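Local coordinates for DspB (Aggregatibacter actinomycetemcomitans, PDB 1YHT), which probably hydrolyses the N-acetylglucosamine polysaccharide of biofilms, acting as a glycoside hydrolase of family 20 with beta-N-acetylhexosaminidase activity, at residues S117-F125 with K141-I151. Numbering follows the deposited sequence.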
ATOM      1  N   SER A 117       8.228   2.212   3.429  1.00  8.47           N
ATOM      2  CA  SER A 117       9.560   2.183   4.038  1.00  8.26           C
ATOM      3  C   SER A 117       9.520   1.114   5.118  1.00  9.54           C
ATOM      4  O   SER A 117       8.430   0.693   5.548  1.00  8.76           O
ATOM      5  CB  SER A 117       9.978   3.537   4.588  1.00  7.97           C
ATOM      6  OG  SER A 117       9.516   3.779   5.908  1.00 11.15           O
ATOM      7  N   PRO A 118      10.711   0.640   5.561  1.00  9.43           N
ATOM      8  CA  PRO A 118      12.056   1.020   5.143  1.00  9.41           C
ATOM      9  C   PRO A 118      12.549   0.430   3.839  1.00  9.26           C
ATOM     10  O   PRO A 118      13.583   0.886   3.340  1.00  9.46           O
ATOM     11  CB  PRO A 118      12.948   0.462   6.285  1.00 11.03           C
ATOM     12  CG  PRO A 118      12.218  -0.617   6.850  1.00  9.75           C
ATOM     13  CD  PRO A 118      10.735  -0.346   6.643  1.00 10.14           C
ATOM     14  N   ASN A 119      11.867  -0.592   3.322  1.00  8.95           N
ATOM     15  CA  ASN A 119      12.202  -1.182   2.014  1.00  8.61           C
ATOM     16  C   ASN A 119      11.256  -0.565   0.949  1.00  8.84           C
ATOM     17  O   ASN A 119      10.598   0.446   1.230  1.00  5.87           O
ATOM     18  CB  ASN A 119      12.155  -2.727   2.138  1.00  8.74           C
ATOM     19  CG  ASN A 119      13.175  -3.458   1.221  1.00 10.21           C
ATOM     20  OD1 ASN A 119      14.157  -4.120   1.695  1.00 13.39           O
ATOM     21  ND2 ASN A 119      12.945  -3.375  -0.085  1.00  6.09           N
ATOM     22  N   HIS A 120      11.179  -1.160  -0.244  1.00  8.83           N
ATOM     23  CA  HIS A 120      10.203  -0.752  -1.260  1.00  9.34           C
ATOM     24  C   HIS A 120      10.247   0.775  -1.497  1.00  9.76           C
ATOM     25  O   HIS A 120       9.217   1.454  -1.627  1.00  9.08           O
ATOM     26  CB  HIS A 120       8.812  -1.263  -0.866  1.00  8.62           C
ATOM     27  CG  HIS A 120       8.631  -2.738  -1.075  1.00  6.90           C
ATOM     28  ND1 HIS A 120       8.541  -3.301  -2.331  1.00  7.51           N
ATOM     29  CD2 HIS A 120       8.537  -3.771  -0.194  1.00  6.34           C
ATOM     30  CE1 HIS A 120       8.409  -4.616  -2.214  1.00  8.66           C
ATOM     31  NE2 HIS A 120       8.380  -4.927  -0.926  1.00  6.33           N
ATOM     32  N   MET A 121      11.470   1.317  -1.583  1.00 10.33           N
ATOM     33  CA  MET A 121      11.634   2.775  -1.731  1.00  9.42           C
ATOM     34  C   MET A 121      12.760   3.192  -2.626  1.00  9.36           C
ATOM     35  O   MET A 121      13.252   4.313  -2.515  1.00 10.20           O
ATOM     36  CB  MET A 121      11.703   3.467  -0.350  1.00 10.32           C
ATOM     37  CG  MET A 121      12.818   3.055   0.564  1.00  8.52           C
ATOM     38  SD  MET A 121      12.869   3.908   2.156  1.00 10.43           S
ATOM     39  CE  MET A 121      12.624   5.605   1.648  1.00  8.60           C
ATOM     40  N   THR A 122      13.159   2.324  -3.556  1.00 10.05           N
ATOM     41  CA  THR A 122      14.275   2.637  -4.446  1.00  9.72           C
ATOM     42  C   THR A 122      14.034   3.872  -5.310  1.00  9.54           C
ATOM     43  O   THR A 122      14.951   4.618  -5.551  1.00  9.52           O
ATOM     44  CB  THR A 122      14.695   1.449  -5.303  1.00  9.32           C
ATOM     45  OG1 THR A 122      14.929   0.335  -4.442  1.00 10.23           O
ATOM     46  CG2 THR A 122      15.983   1.747  -6.055  1.00 12.66           C
ATOM     47  N   ALA A 123      12.813   4.085  -5.780  1.00  9.53           N
ATOM     48  CA  ALA A 123      12.549   5.237  -6.637  1.00  9.53           C
ATOM     49  C   ALA A 123      12.863   6.549  -5.882  1.00  8.79           C
ATOM     50  O   ALA A 123      13.449   7.477  -6.424  1.00  9.44           O
ATOM     51  CB  ALA A 123      11.109   5.211  -7.112  1.00  9.83           C
ATOM     52  N   ILE A 124      12.463   6.611  -4.625  1.00  9.18           N
ATOM     53  CA  ILE A 124      12.815   7.744  -3.763  1.00  9.09           C
ATOM     54  C   ILE A 124      14.335   7.914  -3.692  1.00  9.64           C
ATOM     55  O   ILE A 124      14.831   9.009  -3.856  1.00 10.31           O
ATOM     56  CB  ILE A 124      12.251   7.545  -2.357  1.00  8.62           C
ATOM     57  CG1 ILE A 124      10.710   7.732  -2.357  1.00  7.41           C
ATOM     58  CG2 ILE A 124      12.889   8.493  -1.385  1.00  9.32           C
ATOM     59  CD1 ILE A 124      10.010   7.219  -1.103  1.00  7.67           C
ATOM     60  N   PHE A 125      15.060   6.835  -3.417  1.00  9.58           N
ATOM     61  CA  PHE A 125      16.544   6.897  -3.398  1.00 10.51           C
ATOM     62  C   PHE A 125      17.098   7.488  -4.705  1.00 10.68           C
ATOM     63  O   PHE A 125      17.981   8.353  -4.716  1.00  9.50           O
ATOM     64  CB  PHE A 125      17.129   5.495  -3.227  1.00 10.96           C
ATOM     65  CG  PHE A 125      16.846   4.837  -1.874  1.00 11.22           C
ATOM     66  CD1 PHE A 125      16.512   5.570  -0.768  1.00 12.14           C
ATOM     67  CD2 PHE A 125      17.005   3.479  -1.738  1.00 13.83           C
ATOM     68  CE1 PHE A 125      16.312   4.950   0.477  1.00 13.31           C
ATOM     69  CE2 PHE A 125      16.792   2.832  -0.497  1.00 13.85           C
ATOM     70  CZ  PHE A 125      16.455   3.573   0.597  1.00 12.61           C
ATOM     71  N   LYS A 141      20.898   5.883   4.129  1.00 13.35           N
ATOM     72  CA  LYS A 141      20.733   4.429   4.035  1.00 14.07           C
ATOM     73  C   LYS A 141      21.286   3.643   5.199  1.00 14.29           C
ATOM     74  O   LYS A 141      22.199   4.090   5.890  1.00 13.21           O
ATOM     75  CB  LYS A 141      21.414   3.926   2.764  1.00 14.85           C
ATOM     76  CG  LYS A 141      20.660   4.252   1.484  1.00 16.88           C
ATOM     77  CD  LYS A 141      21.231   3.336   0.415  1.00 19.99           C
ATOM     78  CE  LYS A 141      20.641   3.566  -0.909  1.00 21.74           C
ATOM     79  NZ  LYS A 141      21.355   2.660  -1.833  1.00 21.18           N
ATOM     80  N   SER A 142      20.719   2.441   5.391  1.00 14.73           N
ATOM     81  CA  SER A 142      21.273   1.442   6.273  1.00 15.08           C
ATOM     82  C   SER A 142      22.701   1.172   5.796  1.00 16.36           C
ATOM     83  O   SER A 142      22.973   1.137   4.593  1.00 13.49           O
ATOM     84  CB  SER A 142      20.389   0.178   6.235  1.00 14.89           C
ATOM     85  OG  SER A 142      20.967  -0.904   6.956  1.00 14.32           O
ATOM     86  N   ARG A 143      23.633   0.988   6.722  1.00 18.30           N
ATOM     87  CA  ARG A 143      25.008   0.605   6.299  1.00 20.68           C
ATOM     88  C   ARG A 143      25.060  -0.895   5.986  1.00 21.26           C
ATOM     89  O   ARG A 143      25.921  -1.385   5.250  1.00 21.83           O
ATOM     90  CB  ARG A 143      26.036   0.971   7.376  1.00 20.94           C
ATOM     91  CG  ARG A 143      26.139   2.463   7.623  1.00 25.07           C
ATOM     92  CD  ARG A 143      27.169   2.804   8.733  1.00 31.06           C
ATOM     93  NE  ARG A 143      28.478   2.191   8.453  1.00 35.38           N
ATOM     94  CZ  ARG A 143      29.102   1.314   9.234  1.00 36.71           C
ATOM     95  NH1 ARG A 143      28.560   0.934  10.399  1.00 36.68           N
ATOM     96  NH2 ARG A 143      30.279   0.809   8.836  1.00 37.67           N
ATOM     97  N   GLN A 144      24.070  -1.598   6.512  1.00 22.13           N
ATOM     98  CA  GLN A 144      24.007  -3.051   6.492  1.00 23.44           C
ATOM     99  C   GLN A 144      23.283  -3.634   5.263  1.00 23.85           C
ATOM    100  O   GLN A 144      23.640  -4.690   4.762  1.00 22.98           O
ATOM    101  CB  GLN A 144      23.241  -3.446   7.726  1.00 23.87           C
ATOM    102  CG  GLN A 144      22.862  -4.861   7.823  1.00 27.39           C
ATOM    103  CD  GLN A 144      22.802  -5.250   9.260  1.00 28.98           C
ATOM    104  OE1 GLN A 144      22.094  -4.607  10.055  1.00 31.75           O
ATOM    105  NE2 GLN A 144      23.609  -6.240   9.637  1.00 31.55           N
ATOM    106  N   VAL A 145      22.207  -2.979   4.855  1.00 23.82           N
ATOM    107  CA  VAL A 145      21.457  -3.377   3.669  1.00 24.85           C
ATOM    108  C   VAL A 145      21.297  -2.148   2.781  1.00 24.67           C
ATOM    109  O   VAL A 145      20.845  -1.077   3.239  1.00 25.43           O
ATOM    110  CB  VAL A 145      20.071  -4.004   4.031  1.00 25.49           C
ATOM    111  CG1 VAL A 145      20.260  -5.388   4.672  1.00 26.72           C
ATOM    112  CG2 VAL A 145      19.289  -3.136   4.984  1.00 26.66           C
ATOM    113  N   ASP A 146      21.605  -2.314   1.504  1.00 23.81           N
ATOM    114  CA  ASP A 146      21.603  -1.198   0.566  1.00 23.48           C
ATOM    115  C   ASP A 146      20.230  -0.865  -0.048  1.00 21.16           C
ATOM    116  O   ASP A 146      20.113   0.037  -0.860  1.00 20.66           O
ATOM    117  CB  ASP A 146      22.604  -1.478  -0.546  1.00 24.67           C
ATOM    118  CG  ASP A 146      23.123  -0.195  -1.191  1.00 29.38           C
ATOM    119  OD1 ASP A 146      23.541   0.750  -0.444  1.00 32.03           O
ATOM    120  OD2 ASP A 146      23.073  -0.139  -2.452  1.00 36.23           O
ATOM    121  N   ASP A 147      19.192  -1.591   0.330  1.00 19.07           N
ATOM    122  CA  ASP A 147      17.855  -1.317  -0.198  1.00 17.85           C
ATOM    123  C   ASP A 147      16.899  -0.754   0.863  1.00 16.80           C
ATOM    124  O   ASP A 147      15.661  -0.780   0.694  1.00 15.75           O
ATOM    125  CB  ASP A 147      17.280  -2.578  -0.863  1.00 17.34           C
ATOM    126  CG  ASP A 147      17.170  -3.766   0.090  1.00 17.31           C
ATOM    127  OD1 ASP A 147      17.774  -3.757   1.186  1.00 16.81           O
ATOM    128  OD2 ASP A 147      16.481  -4.733  -0.289  1.00 20.44           O
ATOM    129  N   GLU A 148      17.459  -0.254   1.970  1.00 15.07           N
ATOM    130  CA  GLU A 148      16.615   0.293   3.024  1.00 13.29           C
ATOM    131  C   GLU A 148      17.168   1.573   3.639  1.00 12.83           C
ATOM    132  O   GLU A 148      18.383   1.752   3.786  1.00 11.58           O
ATOM    133  CB  GLU A 148      16.371  -0.748   4.099  1.00 12.68           C
ATOM    134  CG  GLU A 148      15.718  -2.031   3.612  1.00 12.04           C
ATOM    135  CD  GLU A 148      15.382  -2.970   4.753  1.00 13.12           C
ATOM    136  OE1 GLU A 148      15.543  -2.576   5.917  1.00 14.31           O
ATOM    137  OE2 GLU A 148      14.913  -4.089   4.502  1.00 10.70           O
ATOM    138  N   ILE A 149      16.240   2.439   4.028  1.00 11.36           N
ATOM    139  CA  ILE A 149      16.557   3.600   4.828  1.00 11.76           C
ATOM    140  C   ILE A 149      17.077   3.117   6.177  1.00 10.91           C
ATOM    141  O   ILE A 149      16.675   2.021   6.662  1.00  8.53           O
ATOM    142  CB  ILE A 149      15.286   4.511   5.004  1.00 12.56           C
ATOM    143  CG1 ILE A 149      15.678   5.959   5.352  1.00 16.96           C
ATOM    144  CG2 ILE A 149      14.389   3.971   6.069  1.00 11.62           C
ATOM    145  CD1 ILE A 149      15.954   6.810   4.184  1.00 20.86           C
ATOM    146  N   ASP A 150      17.956   3.912   6.800  1.00  9.30           N
ATOM    147  CA  ASP A 150      18.444   3.567   8.139  1.00  9.18           C
ATOM    148  C   ASP A 150      17.470   3.967   9.218  1.00  9.96           C
ATOM    149  O   ASP A 150      17.437   5.132   9.635  1.00  9.36           O
ATOM    150  CB  ASP A 150      19.776   4.252   8.420  1.00 10.34           C
ATOM    151  CG  ASP A 150      20.441   3.746   9.679  1.00 11.68           C
ATOM    152  OD1 ASP A 150      19.800   3.053  10.533  1.00 10.90           O
ATOM    153  OD2 ASP A 150      21.608   4.122   9.827  1.00 11.97           O
ATOM    154  N   ILE A 151      16.709   2.995   9.710  1.00  9.32           N
ATOM    155  CA  ILE A 151      15.626   3.296  10.692  1.00 10.87           C
ATOM    156  C   ILE A 151      16.144   3.728  12.089  1.00 11.27           C
ATOM    157  O   ILE A 151      15.370   4.217  12.972  1.00 12.31           O
ATOM    158  CB  ILE A 151      14.677   2.091  10.815  1.00 10.43           C
ATOM    159  CG1 ILE A 151      15.450   0.826  11.237  1.00  9.90           C
ATOM    160  CG2 ILE A 151      13.913   1.834   9.475  1.00  9.99           C
ATOM    161  CD1 ILE A 151      14.539  -0.346  11.569  1.00 13.49           C
TER
HETATM  162  O   HOH W   1      14.158   0.253  -1.367  1.00 11.57           O
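Phe125, in the first turn of helix 122-132, reaches into the loop 141-151 and is met by that loop on one face and along its far edge. From CB, which points toward 141-151, CG lies anti to the carbonyl carbon (chi1 -67°). On the CD2 side, Lys141 CE lies over the face, 4.0 Å from the ring centroid and 23° off the normal, a CH-pi contact; Met121 O sits above the opposite face. Past Phe125 CE2 the rim meets Asp147 C, while Phe125 CE1 touches Ile149 CD1 at 4.2 Å. The outermost atom, Phe125 CZ, abuts backbone, 3.6 Å from Ile149 N near the ring plane. The ring thus exemplifies how an aromatic can take a lysine methylene on its face and backbone at its edge. Lys141 NZ continues to the carbonyl O of Asp146 and, more weakly, to its OD1 in a salt bridge, a hold that would tend to keep CE over the ring. Both segments belong to the TIM-barrel catalytic domain: residues 118-121 link barrel strand 110-117 to helix 122-132, and the second loop leads into helix 154-171. In the first of these links Pro118, which follows a cis peptide bond, offers its O to Ile149 N, a bond of 3.2 Å in the carbonyl plane, and packs its CB on Ile151 CG2 at 3.6 Å. A water bridges the same two segments, donating to Asp147 O and accepting from Met121 N at the helix N-cap. Glu148 OE2 accepts a hydrogen bond from Gly186 N.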